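Local coordinates for putative uncharacterized protein (Mycobacterium tuberculosis, PDB 2ZQ5) that probably transfers a sulfonate group from the donor PAPS to an acceptor molecule, at residues 120-124 / 137-143; 233-237 / 292-297; 258-262 / 377-381. One frame throughout, in Å; residues are numbered along the deposited sequence.

Contact 1: residues 120-124 / 137-143; sequences LHMWL and WESNPLY
W123 projects from helix 122-126 into a hollow built by W137, N140, L142 and Y143, and three ring pairs here meet steeply, edge to face. One long edge of the W123 indole pushes against the face of W137, where NE1 of W123 lies 3.5 Å from CZ3 of W137; the planes stand 70° apart. Y143 brings its own edge down on a face of W123, CD1 of Y143 being 3.6 Å from CE2 of W123. Its CB follows over the six-membered ring of the same indole, a CH-pi contact 3.9 Å from the centroid. On the other face sits CD2 of L124, so the indole is packed on both faces. With CG of W123 between the backbone N and the carbonyl carbon (chi1 74°), the indole is laid between Y143 and L124 with NE1 toward W137.

This is an aromatic cluster in the sulfotransferase fold, joining the short helix 122-126 to the start of helix 141-156. At that start N140 is the N-cap: its OD1 accepts from N of Y143 at 2.9 Å, and its amide lies obliquely across the CZ3-CH2 end of W123, OD1 of N140 3.8 Å from CZ3. L142 adds CB at the indole edge. The chain of rings carries on past W137, whose corner atom CH2 points into the centre of the H121 imidazole, 3.5 Å from CG of H121. NE1 of W137 donates a hydrogen bond to the carbonyl oxygen of P132.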
ATOM      1  N   LEU A 120      -8.484  -3.439  -5.902  1.00  7.34           N
ATOM      2  CA  LEU A 120      -8.786  -2.171  -5.248  1.00  6.92           C
ATOM      3  C   LEU A 120      -8.607  -0.983  -6.184  1.00  7.49           C
ATOM      4  O   LEU A 120      -7.551  -0.356  -6.219  1.00  8.50           O
ATOM      5  CB  LEU A 120      -7.887  -2.001  -4.022  1.00  7.75           C
ATOM      6  CG  LEU A 120      -8.138  -0.767  -3.153  1.00  8.22           C
ATOM      7  CD1 LEU A 120      -9.526  -0.835  -2.531  1.00 10.27           C
ATOM      8  CD2 LEU A 120      -7.077  -0.707  -2.072  1.00  8.67           C
ATOM      9  N   HIS A 121      -9.648  -0.663  -6.940  1.00  7.42           N
ATOM     10  CA  HIS A 121      -9.570   0.456  -7.868  1.00  8.06           C
ATOM     11  C   HIS A 121      -9.246   1.738  -7.120  1.00  7.10           C
ATOM     12  O   HIS A 121      -9.807   2.020  -6.063  1.00  7.45           O
ATOM     13  CB  HIS A 121     -10.885   0.583  -8.633  1.00  7.62           C
ATOM     14  CG  HIS A 121     -11.263  -0.667  -9.358  1.00  7.98           C
ATOM     15  ND1 HIS A 121     -10.653  -1.065 -10.529  1.00 11.63           N
ATOM     16  CD2 HIS A 121     -12.121  -1.659  -9.025  1.00  7.39           C
ATOM     17  CE1 HIS A 121     -11.117  -2.250 -10.883  1.00  7.51           C
ATOM     18  NE2 HIS A 121     -12.008  -2.633  -9.986  1.00 12.25           N
ATOM     19  N   MET A 122      -8.328   2.506  -7.691  1.00  7.86           N
ATOM     20  CA  MET A 122      -7.870   3.752  -7.107  1.00  8.12           C
ATOM     21  C   MET A 122      -8.983   4.651  -6.564  1.00  9.27           C
ATOM     22  O   MET A 122      -8.945   5.055  -5.401  1.00  8.74           O
ATOM     23  CB  MET A 122      -7.037   4.510  -8.149  1.00 14.11           C
ATOM     24  CG  MET A 122      -6.172   5.642  -7.613  1.00 21.71           C
ATOM     25  SD  MET A 122      -7.079   7.007  -6.882  1.00 33.68           S
ATOM     26  CE  MET A 122      -7.993   7.578  -8.229  1.00 29.20           C
ATOM     27  N   TRP A 123      -9.984   4.958  -7.383  1.00  8.40           N
ATOM     28  CA  TRP A 123     -11.032   5.854  -6.922  1.00  8.82           C
ATOM     29  C   TRP A 123     -11.845   5.328  -5.751  1.00  8.36           C
ATOM     30  O   TRP A 123     -12.389   6.107  -4.970  1.00  9.58           O
ATOM     31  CB  TRP A 123     -11.958   6.265  -8.081  1.00  8.98           C
ATOM     32  CG  TRP A 123     -12.941   5.237  -8.584  1.00  9.11           C
ATOM     33  CD1 TRP A 123     -12.667   4.115  -9.316  1.00  8.77           C
ATOM     34  CD2 TRP A 123     -14.366   5.292  -8.454  1.00  9.39           C
ATOM     35  NE1 TRP A 123     -13.836   3.473  -9.657  1.00  8.81           N
ATOM     36  CE2 TRP A 123     -14.894   4.175  -9.140  1.00  9.50           C
ATOM     37  CE3 TRP A 123     -15.250   6.182  -7.827  1.00 11.71           C
ATOM     38  CZ2 TRP A 123     -16.271   3.925  -9.218  1.00 10.24           C
ATOM     39  CZ3 TRP A 123     -16.618   5.933  -7.903  1.00 10.84           C
ATOM     40  CH2 TRP A 123     -17.113   4.813  -8.595  1.00 11.12           C
ATOM     41  N   LEU A 124     -11.913   4.009  -5.616  1.00  8.79           N
ATOM     42  CA  LEU A 124     -12.662   3.412  -4.521  1.00  8.67           C
ATOM     43  C   LEU A 124     -11.817   3.417  -3.250  1.00  9.76           C
ATOM     44  O   LEU A 124     -12.351   3.452  -2.143  1.00  9.81           O
ATOM     45  CB  LEU A 124     -13.086   1.992  -4.893  1.00  9.19           C
ATOM     46  CG  LEU A 124     -14.006   1.953  -6.119  1.00  9.76           C
ATOM     47  CD1 LEU A 124     -14.213   0.512  -6.556  1.00 11.79           C
ATOM     48  CD2 LEU A 124     -15.340   2.625  -5.800  1.00 10.02           C
ATOM     49  N   TRP A 137     -19.099   3.982 -14.584  1.00 11.71           N
ATOM     50  CA  TRP A 137     -18.087   4.887 -14.053  1.00 11.32           C
ATOM     51  C   TRP A 137     -17.949   6.235 -14.754  1.00 10.21           C
ATOM     52  O   TRP A 137     -17.887   7.267 -14.090  1.00 10.20           O
ATOM     53  CB  TRP A 137     -16.729   4.188 -14.010  1.00 11.05           C
ATOM     54  CG  TRP A 137     -16.683   3.030 -13.049  1.00  8.89           C
ATOM     55  CD1 TRP A 137     -17.741   2.452 -12.400  1.00  9.80           C
ATOM     56  CD2 TRP A 137     -15.525   2.276 -12.681  1.00  9.30           C
ATOM     57  NE1 TRP A 137     -17.310   1.381 -11.654  1.00  8.10           N
ATOM     58  CE2 TRP A 137     -15.955   1.251 -11.809  1.00  8.66           C
ATOM     59  CE3 TRP A 137     -14.166   2.364 -13.004  1.00  8.73           C
ATOM     60  CZ2 TRP A 137     -15.072   0.317 -11.259  1.00  9.65           C
ATOM     61  CZ3 TRP A 137     -13.288   1.436 -12.456  1.00 10.83           C
ATOM     62  CH2 TRP A 137     -13.747   0.425 -11.594  1.00  9.11           C
ATOM     63  N   GLU A 138     -17.899   6.234 -16.085  1.00 13.07           N
ATOM     64  CA  GLU A 138     -17.747   7.482 -16.829  1.00 14.26           C
ATOM     65  C   GLU A 138     -18.926   8.440 -16.666  1.00 15.08           C
ATOM     66  O   GLU A 138     -18.862   9.592 -17.102  1.00 16.51           O
ATOM     67  CB  GLU A 138     -17.530   7.193 -18.317  1.00 14.75           C
ATOM     68  CG  GLU A 138     -16.207   6.516 -18.659  1.00 16.93           C
ATOM     69  CD  GLU A 138     -14.995   7.318 -18.219  1.00 18.93           C
ATOM     70  OE1 GLU A 138     -15.114   8.551 -18.058  1.00 19.00           O
ATOM     71  OE2 GLU A 138     -13.915   6.715 -18.049  1.00 21.11           O
ATOM     72  N   SER A 139     -19.999   7.961 -16.043  1.00 14.21           N
ATOM     73  CA  SER A 139     -21.187   8.777 -15.815  1.00 14.65           C
ATOM     74  C   SER A 139     -21.384   9.023 -14.322  1.00 15.92           C
ATOM     75  O   SER A 139     -22.321   9.708 -13.914  1.00 15.77           O
ATOM     76  CB  SER A 139     -22.427   8.078 -16.379  1.00 14.42           C
ATOM     77  OG  SER A 139     -22.307   7.856 -17.775  1.00 18.03           O
ATOM     78  N   ASN A 140     -20.489   8.462 -13.514  1.00 14.72           N
ATOM     79  CA  ASN A 140     -20.555   8.589 -12.061  1.00 15.19           C
ATOM     80  C   ASN A 140     -19.918   9.885 -11.572  1.00 15.99           C
ATOM     81  O   ASN A 140     -18.752  10.169 -11.854  1.00 13.92           O
ATOM     82  CB  ASN A 140     -19.869   7.379 -11.412  1.00 13.28           C
ATOM     83  CG  ASN A 140     -19.925   7.409  -9.894  1.00 11.59           C
ATOM     84  OD1 ASN A 140     -19.277   8.236  -9.251  1.00 14.79           O
ATOM     85  ND2 ASN A 140     -20.700   6.500  -9.314  1.00 13.25           N
ATOM     86  N   PRO A 141     -20.687  10.696 -10.829  1.00 17.03           N
ATOM     87  CA  PRO A 141     -20.219  11.974 -10.288  1.00 18.35           C
ATOM     88  C   PRO A 141     -18.878  11.886  -9.564  1.00 17.48           C
ATOM     89  O   PRO A 141     -17.960  12.654  -9.846  1.00 18.24           O
ATOM     90  CB  PRO A 141     -21.356  12.382  -9.358  1.00 18.68           C
ATOM     91  CG  PRO A 141     -22.559  11.847 -10.071  1.00 20.71           C
ATOM     92  CD  PRO A 141     -22.094  10.461 -10.461  1.00 19.21           C
ATOM     93  N   LEU A 142     -18.765  10.943  -8.633  1.00 16.32           N
ATOM     94  CA  LEU A 142     -17.531  10.784  -7.872  1.00 15.82           C
ATOM     95  C   LEU A 142     -16.351  10.294  -8.709  1.00 14.89           C
ATOM     96  O   LEU A 142     -15.235  10.791  -8.557  1.00 15.40           O
ATOM     97  CB  LEU A 142     -17.768   9.851  -6.681  1.00 15.65           C
ATOM     98  CG  LEU A 142     -18.732  10.402  -5.622  1.00 14.41           C
ATOM     99  CD1 LEU A 142     -18.899   9.390  -4.499  1.00 13.74           C
ATOM    100  CD2 LEU A 142     -18.196  11.719  -5.075  1.00 15.31           C
ATOM    101  N   TYR A 143     -16.583   9.327  -9.592  1.00 14.53           N
ATOM    102  CA  TYR A 143     -15.500   8.828 -10.435  1.00 13.23           C
ATOM    103  C   TYR A 143     -14.973   9.957 -11.312  1.00 14.44           C
ATOM    104  O   TYR A 143     -13.768  10.185 -11.393  1.00 14.50           O
ATOM    105  CB  TYR A 143     -15.982   7.691 -11.336  1.00 12.82           C
ATOM    106  CG  TYR A 143     -14.916   7.195 -12.290  1.00 11.29           C
ATOM    107  CD1 TYR A 143     -13.957   6.271 -11.877  1.00 11.45           C
ATOM    108  CD2 TYR A 143     -14.850   7.670 -13.602  1.00 12.56           C
ATOM    109  CE1 TYR A 143     -12.960   5.830 -12.744  1.00 11.94           C
ATOM    110  CE2 TYR A 143     -13.855   7.236 -14.477  1.00 12.77           C
ATOM    111  CZ  TYR A 143     -12.913   6.315 -14.040  1.00 13.02           C
ATOM    112  OH  TYR A 143     -11.927   5.885 -14.900  1.00 14.66           O
TER

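Contact 2: residues 233-237 / 292-297; sequences PSHLF and TWSRGL
NH2 of R295 is gripped by two carboxylates, in salt bridges to E188 and D291, and the same guanidinium brings NH1 of R295 to 3.9 Å from CE1 of F237. F237 is a knob in a hole formed by T292, W293, R295 and G296 on helix 282-304. It projects from the short helical turn that follows strand 227-231, within the parallel alpha/beta core that sulfotransferases share with P-loop proteins.

One face of the ring rests on bare backbone. CA of G296 lies over it, a CH-pi contact 3.5 Å from the centroid and 20° off the normal. With no side chain at G296, the two backbones close in to 5.1 Å between CA of F237 and CA of G296. CG of F237 is turned anti to its carbonyl carbon (chi1 -58°), which carries the ring across to helix 282-304. There its rim meets the backbone in a carbon-oxygen contact, CZ of F237 3.2 Å from O of T292.

W293 closes another side of the hole. Its CZ3 stands at the F237 rim, 3.7 Å from CE2 of F237, while its CH2 packs on CB of P233; the two rings meet obliquely, planes 64° apart. Beyond the ring, CB of L236 packs on the carbonyl of G296, 3.6 Å from its O, and CD2 of L236 just reaches CD2 of L297 at 4.2 Å.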
ATOM      1  N   PRO A 233       3.345  -3.502   0.329  1.00  4.95           N
ATOM      2  CA  PRO A 233       4.559  -3.870   1.059  1.00  5.70           C
ATOM      3  C   PRO A 233       4.303  -4.284   2.519  1.00  6.33           C
ATOM      4  O   PRO A 233       5.075  -5.048   3.087  1.00  6.40           O
ATOM      5  CB  PRO A 233       5.405  -2.601   0.977  1.00  7.10           C
ATOM      6  CG  PRO A 233       5.021  -2.029  -0.349  1.00  7.82           C
ATOM      7  CD  PRO A 233       3.515  -2.202  -0.349  1.00  6.55           C
ATOM      8  N   SER A 234       3.222  -3.791   3.125  1.00  4.79           N
ATOM      9  CA  SER A 234       2.942  -4.111   4.528  1.00  5.53           C
ATOM     10  C   SER A 234       2.766  -5.598   4.809  1.00  5.23           C
ATOM     11  O   SER A 234       3.031  -6.065   5.915  1.00  5.80           O
ATOM     12  CB  SER A 234       1.688  -3.375   5.014  1.00  5.84           C
ATOM     13  OG  SER A 234       0.517  -3.936   4.444  1.00  6.29           O
ATOM     14  N   HIS A 235       2.332  -6.346   3.806  1.00  5.64           N
ATOM     15  CA  HIS A 235       2.099  -7.767   3.991  1.00  4.67           C
ATOM     16  C   HIS A 235       3.357  -8.524   4.404  1.00  6.34           C
ATOM     17  O   HIS A 235       3.276  -9.605   4.982  1.00  6.46           O
ATOM     18  CB  HIS A 235       1.445  -8.316   2.724  1.00  4.76           C
ATOM     19  CG  HIS A 235       0.155  -7.624   2.401  1.00  4.13           C
ATOM     20  ND1 HIS A 235      -0.229  -7.290   1.121  1.00  7.56           N
ATOM     21  CD2 HIS A 235      -0.806  -7.138   3.221  1.00  3.54           C
ATOM     22  CE1 HIS A 235      -1.367  -6.617   1.169  1.00  2.70           C
ATOM     23  NE2 HIS A 235      -1.737  -6.511   2.431  1.00  7.99           N
ATOM     24  N   LEU A 236       4.521  -7.938   4.136  1.00  6.05           N
ATOM     25  CA  LEU A 236       5.786  -8.552   4.538  1.00  5.68           C
ATOM     26  C   LEU A 236       5.940  -8.463   6.054  1.00  5.68           C
ATOM     27  O   LEU A 236       6.430  -9.396   6.700  1.00  6.48           O
ATOM     28  CB  LEU A 236       6.968  -7.812   3.912  1.00  6.55           C
ATOM     29  CG  LEU A 236       7.180  -7.921   2.406  1.00  5.85           C
ATOM     30  CD1 LEU A 236       8.265  -6.946   1.973  1.00  8.72           C
ATOM     31  CD2 LEU A 236       7.570  -9.350   2.047  1.00  6.34           C
ATOM     32  N   PHE A 237       5.507  -7.329   6.602  1.00  5.74           N
ATOM     33  CA  PHE A 237       5.616  -7.024   8.028  1.00  5.89           C
ATOM     34  C   PHE A 237       4.473  -7.530   8.895  1.00  5.23           C
ATOM     35  O   PHE A 237       4.642  -7.717  10.107  1.00  9.13           O
ATOM     36  CB  PHE A 237       5.677  -5.501   8.228  1.00  5.72           C
ATOM     37  CG  PHE A 237       6.812  -4.817   7.514  1.00  5.09           C
ATOM     38  CD1 PHE A 237       7.970  -4.468   8.204  1.00  7.25           C
ATOM     39  CD2 PHE A 237       6.712  -4.491   6.163  1.00  6.03           C
ATOM     40  CE1 PHE A 237       9.009  -3.801   7.558  1.00  7.58           C
ATOM     41  CE2 PHE A 237       7.749  -3.825   5.510  1.00  7.82           C
ATOM     42  CZ  PHE A 237       8.898  -3.479   6.213  1.00  8.60           C
ATOM     43  N   THR A 292      14.445  -0.617   6.978  1.00  6.26           N
ATOM     44  CA  THR A 292      13.059  -0.952   6.681  1.00  5.83           C
ATOM     45  C   THR A 292      12.857  -2.254   5.923  1.00  5.09           C
ATOM     46  O   THR A 292      12.122  -3.135   6.371  1.00  5.74           O
ATOM     47  CB  THR A 292      12.379   0.170   5.871  1.00  5.99           C
ATOM     48  OG1 THR A 292      12.335   1.359   6.663  1.00  6.65           O
ATOM     49  CG2 THR A 292      10.958  -0.226   5.475  1.00  6.74           C
ATOM     50  N   TRP A 293      13.512  -2.384   4.776  1.00  5.51           N
ATOM     51  CA  TRP A 293      13.320  -3.570   3.959  1.00  4.87           C
ATOM     52  C   TRP A 293      13.995  -4.847   4.431  1.00  4.61           C
ATOM     53  O   TRP A 293      13.530  -5.941   4.101  1.00  5.84           O
ATOM     54  CB  TRP A 293      13.661  -3.232   2.506  1.00  6.03           C
ATOM     55  CG  TRP A 293      12.826  -2.065   2.059  1.00  7.01           C
ATOM     56  CD1 TRP A 293      13.269  -0.821   1.720  1.00  7.50           C
ATOM     57  CD2 TRP A 293      11.393  -1.986   2.083  1.00  9.23           C
ATOM     58  NE1 TRP A 293      12.205   0.033   1.546  1.00  8.88           N
ATOM     59  CE2 TRP A 293      11.041  -0.657   1.763  1.00  8.94           C
ATOM     60  CE3 TRP A 293      10.373  -2.910   2.353  1.00 11.14           C
ATOM     61  CZ2 TRP A 293       9.712  -0.225   1.707  1.00 10.60           C
ATOM     62  CZ3 TRP A 293       9.049  -2.482   2.298  1.00 12.51           C
ATOM     63  CH2 TRP A 293       8.732  -1.150   1.977  1.00 10.82           C
ATOM     64  N   SER A 294      15.073  -4.737   5.202  1.00  5.34           N
ATOM     65  CA  SER A 294      15.687  -5.957   5.711  1.00  6.09           C
ATOM     66  C   SER A 294      14.769  -6.485   6.814  1.00  7.47           C
ATOM     67  O   SER A 294      14.632  -7.694   6.989  1.00  7.25           O
ATOM     68  CB  SER A 294      17.108  -5.700   6.236  1.00  7.99           C
ATOM     69  OG  SER A 294      17.148  -4.752   7.285  1.00  8.08           O
ATOM     70  N   ARG A 295      14.129  -5.578   7.551  1.00  6.96           N
ATOM     71  CA  ARG A 295      13.193  -5.991   8.596  1.00  6.05           C
ATOM     72  C   ARG A 295      11.973  -6.634   7.939  1.00  6.58           C
ATOM     73  O   ARG A 295      11.501  -7.680   8.377  1.00  7.94           O
ATOM     74  CB  ARG A 295      12.746  -4.793   9.446  1.00  7.16           C
ATOM     75  CG  ARG A 295      13.738  -4.405  10.526  1.00  8.11           C
ATOM     76  CD  ARG A 295      13.169  -3.389  11.515  1.00 10.29           C
ATOM     77  NE  ARG A 295      13.063  -2.040  10.961  1.00 11.17           N
ATOM     78  CZ  ARG A 295      11.936  -1.477  10.535  1.00  9.83           C
ATOM     79  NH1 ARG A 295      10.784  -2.137  10.588  1.00 11.21           N
ATOM     80  NH2 ARG A 295      11.964  -0.236  10.066  1.00  8.84           N
ATOM     81  N   GLY A 296      11.470  -6.008   6.879  1.00  5.87           N
ATOM     82  CA  GLY A 296      10.312  -6.547   6.187  1.00  5.56           C
ATOM     83  C   GLY A 296      10.526  -7.963   5.686  1.00  5.49           C
ATOM     84  O   GLY A 296       9.709  -8.849   5.932  1.00  6.12           O
ATOM     85  N   LEU A 297      11.627  -8.183   4.974  1.00  5.48           N
ATOM     86  CA  LEU A 297      11.906  -9.509   4.445  1.00  6.11           C
ATOM     87  C   LEU A 297      12.168 -10.533   5.549  1.00  5.88           C
ATOM     88  O   LEU A 297      11.724 -11.680   5.454  1.00  6.82           O
ATOM     89  CB  LEU A 297      13.090  -9.446   3.476  1.00  7.11           C
ATOM     90  CG  LEU A 297      12.793  -8.694   2.172  1.00  6.18           C
ATOM     91  CD1 LEU A 297      14.071  -8.530   1.361  1.00  8.53           C
ATOM     92  CD2 LEU A 297      11.741  -9.453   1.373  1.00  8.68           C
TER

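Contact 3: residues 258-262 / 377-381; sequences VETIM and VKERF
V258 meets the face of F381 end-on with a methyl, the two side chains crossing at about a right angle: CG1 of V258 is 3.6 Å from the ring centroid and only 5° off the normal, a clean CH-pi contact. With CG1 anti to the backbone N (chi1 -178°), that methyl is set over the ring centre while CG2 reaches the rim at CD1 of F381. M262 comes obliquely, its side chain at about a right angle to F381 and bent at chi2 and chi3 to bring CE of M262 3.8 Å from CE2 of F381.

V377 works one helical turn earlier. Its CG1 presses on the opposing backbone, 3.4 Å from CA of E259, and also meets CG1 of V258 at 3.9 Å. E259 and K378 pass each other at the outer side, carboxylate against aliphatic chain, with CD of E259 3.6 Å from CG of K378.

The contact seats the C-terminal helix 374-380 on the loop between strand 250-255 and helix 262-272, while F381 and M262 also touch helix 282-304. No hydrogen bond crosses it. With OE2 of E259 5.9 Å from NZ of K378, their opposite charges probably add only weak attraction, and the join relies on apolar contact.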
ATOM      1  N   VAL A 258      18.347  -7.838  -3.755  1.00  7.81           N
ATOM      2  CA  VAL A 258      18.229  -6.456  -3.313  1.00  7.73           C
ATOM      3  C   VAL A 258      19.378  -5.531  -3.697  1.00  7.32           C
ATOM      4  O   VAL A 258      19.158  -4.343  -3.932  1.00  7.57           O
ATOM      5  CB  VAL A 258      17.966  -6.406  -1.785  1.00  7.28           C
ATOM      6  CG1 VAL A 258      17.802  -4.964  -1.315  1.00  8.27           C
ATOM      7  CG2 VAL A 258      16.699  -7.204  -1.463  1.00  8.33           C
ATOM      8  N   GLU A 259      20.597  -6.056  -3.786  1.00  8.43           N
ATOM      9  CA  GLU A 259      21.717  -5.200  -4.159  1.00  8.29           C
ATOM     10  C   GLU A 259      21.553  -4.641  -5.574  1.00  9.12           C
ATOM     11  O   GLU A 259      22.199  -3.656  -5.931  1.00  9.99           O
ATOM     12  CB  GLU A 259      23.054  -5.954  -4.043  1.00  9.06           C
ATOM     13  CG  GLU A 259      23.245  -7.079  -5.051  1.00  9.69           C
ATOM     14  CD  GLU A 259      22.746  -8.420  -4.546  1.00 11.18           C
ATOM     15  OE1 GLU A 259      21.828  -8.444  -3.702  1.00 12.20           O
ATOM     16  OE2 GLU A 259      23.267  -9.457  -5.006  1.00 15.39           O
ATOM     17  N   THR A 260      20.684  -5.256  -6.376  1.00  9.66           N
ATOM     18  CA  THR A 260      20.466  -4.787  -7.743  1.00  9.09           C
ATOM     19  C   THR A 260      19.348  -3.754  -7.858  1.00  8.96           C
ATOM     20  O   THR A 260      19.129  -3.200  -8.934  1.00 10.68           O
ATOM     21  CB  THR A 260      20.143  -5.951  -8.716  1.00  8.58           C
ATOM     22  OG1 THR A 260      18.870  -6.520  -8.390  1.00  9.96           O
ATOM     23  CG2 THR A 260      21.212  -7.025  -8.633  1.00  9.50           C
ATOM     24  N   ILE A 261      18.645  -3.491  -6.759  1.00  7.59           N
ATOM     25  CA  ILE A 261      17.555  -2.516  -6.785  1.00  7.60           C
ATOM     26  C   ILE A 261      17.593  -1.455  -5.682  1.00  6.84           C
ATOM     27  O   ILE A 261      16.851  -0.475  -5.747  1.00  7.64           O
ATOM     28  CB  ILE A 261      16.164  -3.208  -6.725  1.00  6.89           C
ATOM     29  CG1 ILE A 261      16.073  -4.114  -5.491  1.00  7.74           C
ATOM     30  CG2 ILE A 261      15.915  -4.001  -8.001  1.00  8.60           C
ATOM     31  CD1 ILE A 261      14.678  -4.663  -5.240  1.00 10.67           C
ATOM     32  N   MET A 262      18.449  -1.637  -4.679  1.00  6.70           N
ATOM     33  CA  MET A 262      18.525  -0.681  -3.573  1.00  6.12           C
ATOM     34  C   MET A 262      18.749   0.760  -4.034  1.00  7.05           C
ATOM     35  O   MET A 262      18.086   1.678  -3.547  1.00  6.62           O
ATOM     36  CB  MET A 262      19.620  -1.094  -2.581  1.00  6.17           C
ATOM     37  CG  MET A 262      19.745  -0.182  -1.350  1.00  7.23           C
ATOM     38  SD  MET A 262      18.209   0.117  -0.407  1.00  7.98           S
ATOM     39  CE  MET A 262      17.984  -1.449   0.401  1.00  9.78           C
ATOM     40  N   VAL A 377      24.926  -4.002   1.030  1.00  8.08           N
ATOM     41  CA  VAL A 377      23.588  -4.487   0.721  1.00  7.99           C
ATOM     42  C   VAL A 377      23.525  -6.014   0.719  1.00  8.23           C
ATOM     43  O   VAL A 377      22.598  -6.600   1.275  1.00  8.83           O
ATOM     44  CB  VAL A 377      23.093  -3.939  -0.631  1.00  6.67           C
ATOM     45  CG1 VAL A 377      21.633  -4.320  -0.845  1.00  7.79           C
ATOM     46  CG2 VAL A 377      23.236  -2.426  -0.658  1.00  8.76           C
ATOM     47  N   LYS A 378      24.513  -6.665   0.109  1.00  9.12           N
ATOM     48  CA  LYS A 378      24.518  -8.125   0.080  1.00  8.59           C
ATOM     49  C   LYS A 378      24.607  -8.691   1.493  1.00  7.91           C
ATOM     50  O   LYS A 378      24.015  -9.730   1.793  1.00  9.40           O
ATOM     51  CB  LYS A 378      25.681  -8.650  -0.767  1.00  9.74           C
ATOM     52  CG  LYS A 378      25.484  -8.443  -2.262  1.00 11.48           C
ATOM     53  CD  LYS A 378      26.614  -9.066  -3.078  1.00 14.81           C
ATOM     54  CE  LYS A 378      27.935  -8.354  -2.834  1.00 16.34           C
ATOM     55  NZ  LYS A 378      29.036  -8.920  -3.667  1.00 20.67           N
ATOM     56  N   GLU A 379      25.344  -8.000   2.358  1.00  8.31           N
ATOM     57  CA  GLU A 379      25.500  -8.418   3.748  1.00  7.85           C
ATOM     58  C   GLU A 379      24.192  -8.269   4.535  1.00  8.19           C
ATOM     59  O   GLU A 379      23.744  -9.211   5.189  1.00  8.69           O
ATOM     60  CB  GLU A 379      26.604  -7.586   4.415  1.00  9.90           C
ATOM     61  CG  GLU A 379      26.643  -7.663   5.941  1.00 11.53           C
ATOM     62  CD  GLU A 379      27.304  -8.920   6.475  1.00 14.64           C
ATOM     63  OE1 GLU A 379      27.587  -9.850   5.690  1.00 14.13           O
ATOM     64  OE2 GLU A 379      27.540  -8.980   7.700  1.00 17.70           O
ATOM     65  N   ARG A 380      23.583  -7.087   4.463  1.00  8.33           N
ATOM     66  CA  ARG A 380      22.344  -6.820   5.188  1.00  8.58           C
ATOM     67  C   ARG A 380      21.205  -7.730   4.733  1.00  8.63           C
ATOM     68  O   ARG A 380      20.360  -8.129   5.533  1.00  8.06           O
ATOM     69  CB  ARG A 380      21.937  -5.351   5.003  1.00  9.07           C
ATOM     70  CG  ARG A 380      20.823  -4.876   5.939  1.00 11.75           C
ATOM     71  CD  ARG A 380      21.273  -4.942   7.395  1.00 17.59           C
ATOM     72  NE  ARG A 380      20.311  -4.360   8.325  1.00 21.58           N
ATOM     73  CZ  ARG A 380      20.155  -3.056   8.534  1.00 23.03           C
ATOM     74  NH1 ARG A 380      20.903  -2.178   7.878  1.00 23.48           N
ATOM     75  NH2 ARG A 380      19.254  -2.630   9.407  1.00 24.73           N
ATOM     76  N   PHE A 381      21.197  -8.066   3.448  1.00  7.99           N
ATOM     77  CA  PHE A 381      20.146  -8.911   2.901  1.00  7.34           C
ATOM     78  C   PHE A 381      20.527 -10.368   2.674  1.00  7.46           C
ATOM     79  O   PHE A 381      19.876 -11.073   1.904  1.00  8.92           O
ATOM     80  CB  PHE A 381      19.615  -8.272   1.615  1.00  6.93           C
ATOM     81  CG  PHE A 381      18.846  -7.004   1.862  1.00  7.47           C
ATOM     82  CD1 PHE A 381      17.471  -7.043   2.060  1.00  7.71           C
ATOM     83  CD2 PHE A 381      19.506  -5.783   1.982  1.00  8.74           C
ATOM     84  CE1 PHE A 381      16.761  -5.888   2.383  1.00  7.57           C
ATOM     85  CE2 PHE A 381      18.809  -4.618   2.305  1.00  7.24           C
ATOM     86  CZ  PHE A 381      17.431  -4.671   2.508  1.00  7.21           C
TER

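In the fold
Contact 2 lies nearest the centre of the chain and is buried; contact 3 is also buried but further out, with K378 exposed and E259 partly so; contact 1 is partly buried on the opposite side of the chain's centre. Contacts 2 and 3 touch: F381 of contact 3 meets W293, S294 and L297 of helix 282-304, which thus takes the turn 233-237 and the C-terminal segment together. Contact 1 stands apart, with nearest atoms about 9 Å from contact 2 and 22 Å from contact 3. None has a hydrogen bond between its segments. Near the centre a glycine lets backbones approach closely, whereas the two outer contacts are joined mainly through side chains.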